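Local coordinates for tungsten-containing formylmethanofuran dehydrogenase 2 subunit C (Methanothermobacter wolfeii, PDB 5T5I), which forms part of the tungsten enzyme that probably interconverts carbon dioxide plus methanofuran and formylmethanofuran, the first step of methanogenesis from carbon dioxide, at residues M102-W116 and M121-Y135. Sequence-based numbering, arbitrary orientation.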
loop_
_atom_site.group_PDB
_atom_site.type_symbol
_atom_site.label_atom_id
_atom_site.label_comp_id
_atom_site.label_asym_id
_atom_site.label_seq_id
_atom_site.Cartn_x
_atom_site.Cartn_y
_atom_site.Cartn_z
ATOM N N MET C 102 -21.860 48.378 3.776
ATOM C CA MET C 102 -22.438 49.323 2.808
ATOM C C MET C 102 -23.859 48.921 2.385
ATOM O O MET C 102 -24.197 47.735 2.359
ATOM C CB MET C 102 -21.509 49.572 1.598
ATOM C CG MET C 102 -21.346 48.414 0.653
ATOM S SD MET C 102 -20.176 48.830 -0.684
ATOM C CE MET C 102 -21.196 49.721 -1.747
ATOM N N LYS C 103 -24.703 49.941 2.162
ATOM C CA LYS C 103 -26.128 49.806 1.810
ATOM C C LYS C 103 -26.437 50.109 0.336
ATOM O O LYS C 103 -27.440 49.621 -0.174
ATOM C CB LYS C 103 -26.978 50.706 2.723
ATOM C CG LYS C 103 -27.036 50.225 4.167
ATOM C CD LYS C 103 -27.106 51.368 5.182
ATOM C CE LYS C 103 -25.717 51.912 5.495
ATOM N NZ LYS C 103 -25.734 53.116 6.386
ATOM N N GLY C 104 -25.585 50.882 -0.328
ATOM C CA GLY C 104 -25.759 51.235 -1.735
ATOM C C GLY C 104 -24.544 51.944 -2.303
ATOM O O GLY C 104 -23.569 52.180 -1.589
ATOM N N GLY C 105 -24.614 52.293 -3.581
ATOM C CA GLY C 105 -23.500 52.923 -4.278
ATOM C C GLY C 105 -22.514 51.879 -4.781
ATOM O O GLY C 105 -22.823 50.677 -4.790
ATOM N N LYS C 106 -21.317 52.325 -5.194
ATOM C CA LYS C 106 -20.304 51.427 -5.754
ATOM C C LYS C 106 -18.879 51.787 -5.341
ATOM O O LYS C 106 -18.505 52.958 -5.351
ATOM C CB LYS C 106 -20.401 51.405 -7.299
ATOM C CG LYS C 106 -19.444 50.380 -7.945
ATOM C CD LYS C 106 -19.693 50.171 -9.433
ATOM C CE LYS C 106 -18.945 48.953 -9.957
ATOM N NZ LYS C 106 -17.947 49.300 -10.996
ATOM N N ILE C 107 -18.070 50.760 -5.034
ATOM C CA ILE C 107 -16.643 50.909 -4.732
ATOM C C ILE C 107 -15.856 50.069 -5.740
ATOM O O ILE C 107 -16.127 48.874 -5.881
ATOM C CB ILE C 107 -16.258 50.493 -3.287
ATOM C CG1 ILE C 107 -17.078 51.267 -2.237
ATOM C CG2 ILE C 107 -14.738 50.690 -3.060
ATOM C CD1 ILE C 107 -16.894 50.779 -0.817
ATOM N N THR C 108 -14.854 50.679 -6.396
ATOM C CA THR C 108 -13.946 49.974 -7.296
ATOM C C THR C 108 -12.545 50.097 -6.699
ATOM O O THR C 108 -12.107 51.203 -6.433
ATOM C CB THR C 108 -14.000 50.525 -8.737
ATOM O OG1 THR C 108 -15.333 50.409 -9.223
ATOM C CG2 THR C 108 -13.076 49.766 -9.692
ATOM N N VAL C 109 -11.872 48.967 -6.456
ATOM C CA VAL C 109 -10.491 48.928 -5.971
ATOM C C VAL C 109 -9.669 48.403 -7.142
ATOM O O VAL C 109 -9.878 47.265 -7.560
ATOM C CB VAL C 109 -10.327 48.029 -4.720
ATOM C CG1 VAL C 109 -8.849 47.909 -4.308
ATOM C CG2 VAL C 109 -11.177 48.547 -3.558
ATOM N N GLU C 110 -8.763 49.226 -7.692
ATOM C CA GLU C 110 -7.954 48.804 -8.848
ATOM C C GLU C 110 -6.851 47.804 -8.489
ATOM O O GLU C 110 -6.430 47.039 -9.357
ATOM C CB GLU C 110 -7.385 49.998 -9.608
ATOM C CG GLU C 110 -8.494 50.801 -10.249
ATOM C CD GLU C 110 -8.080 51.979 -11.099
ATOM O OE1 GLU C 110 -8.995 52.740 -11.476
ATOM O OE2 GLU C 110 -6.872 52.152 -11.386
ATOM N N GLY C 111 -6.402 47.821 -7.234
ATOM C CA GLY C 111 -5.388 46.901 -6.736
ATOM C C GLY C 111 -5.989 45.797 -5.892
ATOM O O GLY C 111 -7.089 45.316 -6.182
ATOM N N ASN C 112 -5.281 45.408 -4.823
ATOM C CA ASN C 112 -5.723 44.368 -3.891
ATOM C C ASN C 112 -6.482 44.952 -2.694
ATOM O O ASN C 112 -6.371 46.143 -2.402
ATOM C CB ASN C 112 -4.528 43.559 -3.376
ATOM C CG ASN C 112 -3.642 43.034 -4.475
ATOM O OD1 ASN C 112 -4.123 42.454 -5.454
ATOM N ND2 ASN C 112 -2.338 43.274 -4.375
ATOM N N ALA C 113 -7.252 44.093 -2.000
ATOM C CA ALA C 113 -7.991 44.451 -0.785
ATOM C C ALA C 113 -7.648 43.474 0.339
ATOM O O ALA C 113 -7.419 42.292 0.089
ATOM C CB ALA C 113 -9.489 44.421 -1.039
ATOM N N GLY C 114 -7.644 43.972 1.565
ATOM C CA GLY C 114 -7.382 43.163 2.749
ATOM C C GLY C 114 -8.585 42.332 3.133
ATOM O O GLY C 114 -9.591 42.301 2.407
ATOM N N SER C 115 -8.505 41.675 4.298
ATOM C CA SER C 115 -9.598 40.847 4.791
ATOM C C SER C 115 -10.833 41.672 5.149
ATOM O O SER C 115 -10.737 42.876 5.389
ATOM C CB SER C 115 -9.152 40.028 6.004
ATOM O OG SER C 115 -8.084 39.177 5.635
ATOM N N TRP C 116 -12.001 41.017 5.139
ATOM C CA TRP C 116 -13.307 41.613 5.489
ATOM C C TRP C 116 -13.817 42.650 4.472
ATOM O O TRP C 116 -14.597 43.534 4.821
ATOM C CB TRP C 116 -13.315 42.171 6.922
ATOM C CG TRP C 116 -13.171 41.084 7.940
ATOM C CD1 TRP C 116 -14.081 40.111 8.229
ATOM C CD2 TRP C 116 -12.019 40.807 8.744
ATOM N NE1 TRP C 116 -13.559 39.228 9.144
ATOM C CE2 TRP C 116 -12.298 39.639 9.489
ATOM C CE3 TRP C 116 -10.778 41.436 8.915
ATOM C CZ2 TRP C 116 -11.380 39.091 10.401
ATOM C CZ3 TRP C 116 -9.857 40.871 9.789
ATOM C CH2 TRP C 116 -10.165 39.722 10.525
ATOM N N MET C 121 -22.301 43.267 4.264
ATOM C CA MET C 121 -22.870 44.082 3.181
ATOM C C MET C 121 -24.397 43.921 3.118
ATOM O O MET C 121 -24.909 42.818 3.327
ATOM C CB MET C 121 -22.233 43.678 1.844
ATOM C CG MET C 121 -22.549 44.586 0.677
ATOM S SD MET C 121 -21.660 43.979 -0.786
ATOM C CE MET C 121 -21.838 45.376 -1.885
ATOM N N ARG C 122 -25.106 45.032 2.875
ATOM C CA ARG C 122 -26.572 45.051 2.755
ATOM C C ARG C 122 -27.026 45.338 1.308
ATOM O O ARG C 122 -28.096 44.880 0.918
ATOM C CB ARG C 122 -27.202 46.084 3.714
ATOM C CG ARG C 122 -26.497 46.297 5.066
ATOM C CD ARG C 122 -27.189 45.658 6.236
ATOM N NE ARG C 122 -27.056 44.201 6.200
ATOM C CZ ARG C 122 -26.529 43.424 7.153
ATOM N NH1 ARG C 122 -26.068 43.954 8.284
ATOM N NH2 ARG C 122 -26.462 42.111 6.984
ATOM N N GLY C 123 -26.252 46.126 0.563
ATOM C CA GLY C 123 -26.581 46.494 -0.814
ATOM C C GLY C 123 -25.459 47.218 -1.534
ATOM O O GLY C 123 -24.431 47.537 -0.926
ATOM N N GLY C 124 -25.665 47.473 -2.822
ATOM C CA GLY C 124 -24.670 48.131 -3.659
ATOM C C GLY C 124 -23.703 47.145 -4.285
ATOM O O GLY C 124 -24.016 45.954 -4.427
ATOM N N GLU C 125 -22.528 47.643 -4.694
ATOM C CA GLU C 125 -21.534 46.843 -5.405
ATOM C C GLU C 125 -20.129 47.157 -4.972
ATOM O O GLU C 125 -19.792 48.317 -4.773
ATOM C CB GLU C 125 -21.590 47.118 -6.926
ATOM C CG GLU C 125 -22.888 46.781 -7.636
ATOM C CD GLU C 125 -22.974 47.435 -9.005
ATOM O OE1 GLU C 125 -22.369 46.916 -9.969
ATOM O OE2 GLU C 125 -23.584 48.524 -9.092
ATOM N N ILE C 126 -19.289 46.123 -4.903
ATOM C CA ILE C 126 -17.852 46.211 -4.643
ATOM C C ILE C 126 -17.188 45.453 -5.780
ATOM O O ILE C 126 -17.583 44.321 -6.068
ATOM C CB ILE C 126 -17.435 45.613 -3.274
ATOM C CG1 ILE C 126 -18.073 46.422 -2.121
ATOM C CG2 ILE C 126 -15.885 45.584 -3.130
ATOM C CD1 ILE C 126 -17.934 45.794 -0.750
ATOM N N GLU C 127 -16.183 46.056 -6.413
ATOM C CA GLU C 127 -15.435 45.416 -7.495
ATOM C C GLU C 127 -13.945 45.559 -7.188
ATOM O O GLU C 127 -13.467 46.678 -7.046
ATOM C CB GLU C 127 -15.784 46.040 -8.857
ATOM C CG GLU C 127 -15.187 45.265 -10.014
ATOM C CD GLU C 127 -15.826 45.534 -11.363
ATOM O OE1 GLU C 127 -16.332 46.658 -11.581
ATOM O OE2 GLU C 127 -15.815 44.611 -12.207
ATOM N N ILE C 128 -13.231 44.431 -7.010
ATOM C CA ILE C 128 -11.795 44.414 -6.691
ATOM C C ILE C 128 -11.091 43.827 -7.906
ATOM O O ILE C 128 -11.344 42.673 -8.244
ATOM C CB ILE C 128 -11.535 43.615 -5.385
ATOM C CG1 ILE C 128 -12.217 44.319 -4.176
ATOM C CG2 ILE C 128 -10.031 43.443 -5.112
ATOM C CD1 ILE C 128 -12.559 43.412 -3.021
ATOM N N LEU C 129 -10.259 44.623 -8.593
ATOM C CA LEU C 129 -9.581 44.155 -9.811
ATOM C C LEU C 129 -8.367 43.250 -9.517
ATOM O O LEU C 129 -7.990 42.452 -10.383
ATOM C CB LEU C 129 -9.206 45.310 -10.755
ATOM C CG LEU C 129 -10.317 46.316 -11.107
ATOM C CD1 LEU C 129 -9.826 47.338 -12.119
ATOM C CD2 LEU C 129 -11.555 45.621 -11.666
ATOM N N GLY C 130 -7.802 43.352 -8.314
ATOM C CA GLY C 130 -6.711 42.497 -7.859
ATOM C C GLY C 130 -7.224 41.329 -7.035
ATOM O O GLY C 130 -8.319 40.804 -7.291
ATOM N N ASP C 131 -6.441 40.924 -6.030
ATOM C CA ASP C 131 -6.782 39.832 -5.115
ATOM C C ASP C 131 -7.483 40.372 -3.850
ATOM O O ASP C 131 -7.344 41.550 -3.527
ATOM C CB ASP C 131 -5.505 39.084 -4.661
ATOM C CG ASP C 131 -4.681 38.476 -5.771
ATOM O OD1 ASP C 131 -5.279 37.995 -6.766
ATOM O OD2 ASP C 131 -3.446 38.421 -5.623
ATOM N N ALA C 132 -8.184 39.500 -3.111
ATOM C CA ALA C 132 -8.819 39.856 -1.832
ATOM C C ALA C 132 -8.297 38.895 -0.755
ATOM O O ALA C 132 -7.721 37.858 -1.083
ATOM C CB ALA C 132 -10.343 39.789 -1.926
ATOM N N GLY C 133 -8.456 39.263 0.505
ATOM C CA GLY C 133 -8.007 38.440 1.629
ATOM C C GLY C 133 -9.031 37.412 2.072
ATOM O O GLY C 133 -9.791 36.871 1.260
ATOM N N ASP C 134 -9.046 37.129 3.378
ATOM C CA ASP C 134 -10.004 36.203 3.972
ATOM C C ASP C 134 -11.306 36.963 4.232
ATOM O O ASP C 134 -11.312 38.200 4.234
ATOM C CB ASP C 134 -9.465 35.659 5.315
ATOM C CG ASP C 134 -8.112 34.966 5.212
ATOM O OD1 ASP C 134 -8.057 33.855 4.644
ATOM O OD2 ASP C 134 -7.106 35.537 5.704
ATOM N N TYR C 135 -12.408 36.221 4.465
ATOM C CA TYR C 135 -13.687 36.783 4.894
ATOM C C TYR C 135 -14.316 37.823 3.940
ATOM O O TYR C 135 -14.896 38.813 4.400
ATOM C CB TYR C 135 -13.547 37.388 6.321
ATOM C CG TYR C 135 -13.149 36.392 7.395
ATOM C CD1 TYR C 135 -14.027 35.401 7.814
ATOM C CD2 TYR C 135 -11.919 36.480 8.032
ATOM C CE1 TYR C 135 -13.664 34.481 8.798
ATOM C CE2 TYR C 135 -11.550 35.574 9.023
ATOM C CZ TYR C 135 -12.426 34.579 9.406
ATOM O OH TYR C 135 -12.060 33.687 10.389
HETATM O O HOH W 1 -24.463 50.108 -7.044
HETATM O O HOH W 2 -11.527 40.408 1.872
#
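The rings of Trp116 and Tyr135 run nearly parallel, the planes at 4°. They are strongly offset, with little overlap. Tyr135 CD2 sits over the rim of one Trp116 face, which Ser115 CB also meets near the rim. Tyr135 CB packs 3.4 Å from Trp116 CD1. Tyr97 also meets the indole. With an alanine for Trp116, a gap between Tyr97 and Tyr135 is likely to open, leaving the Tyr135 ring freer to tilt.

Beside the rings, Ser115 OG accepts from Asp134 N and also bonds Ser94 of the FwdD subunit. Asn112 OD1 takes the N-H of Asp131 in a nearly straight 2.8 Å bond.

The two segments are successive coils of a right-handed parallel beta-helix. Strands 106-109 and 125-128 pair in parallel register; Leu129 N, just past its strand, hydrogen-bonds Val109 O at 2.9 Å. Ile107, Val109, Ile126 and Ile128 share the buried face, where Met102 SD rests 3.5 Å from Ile126 CG1. The Met102 chain bends at chi3 (-81°), which brings Met102 CE to 3.6 Å from Glu125 O. On the other face Lys106 NZ, with CG anti to the backbone N (chi1 -175°), forms a salt bridge with Glu127 OE1 at 3.2 Å. Glu127 OE2 bonds His155.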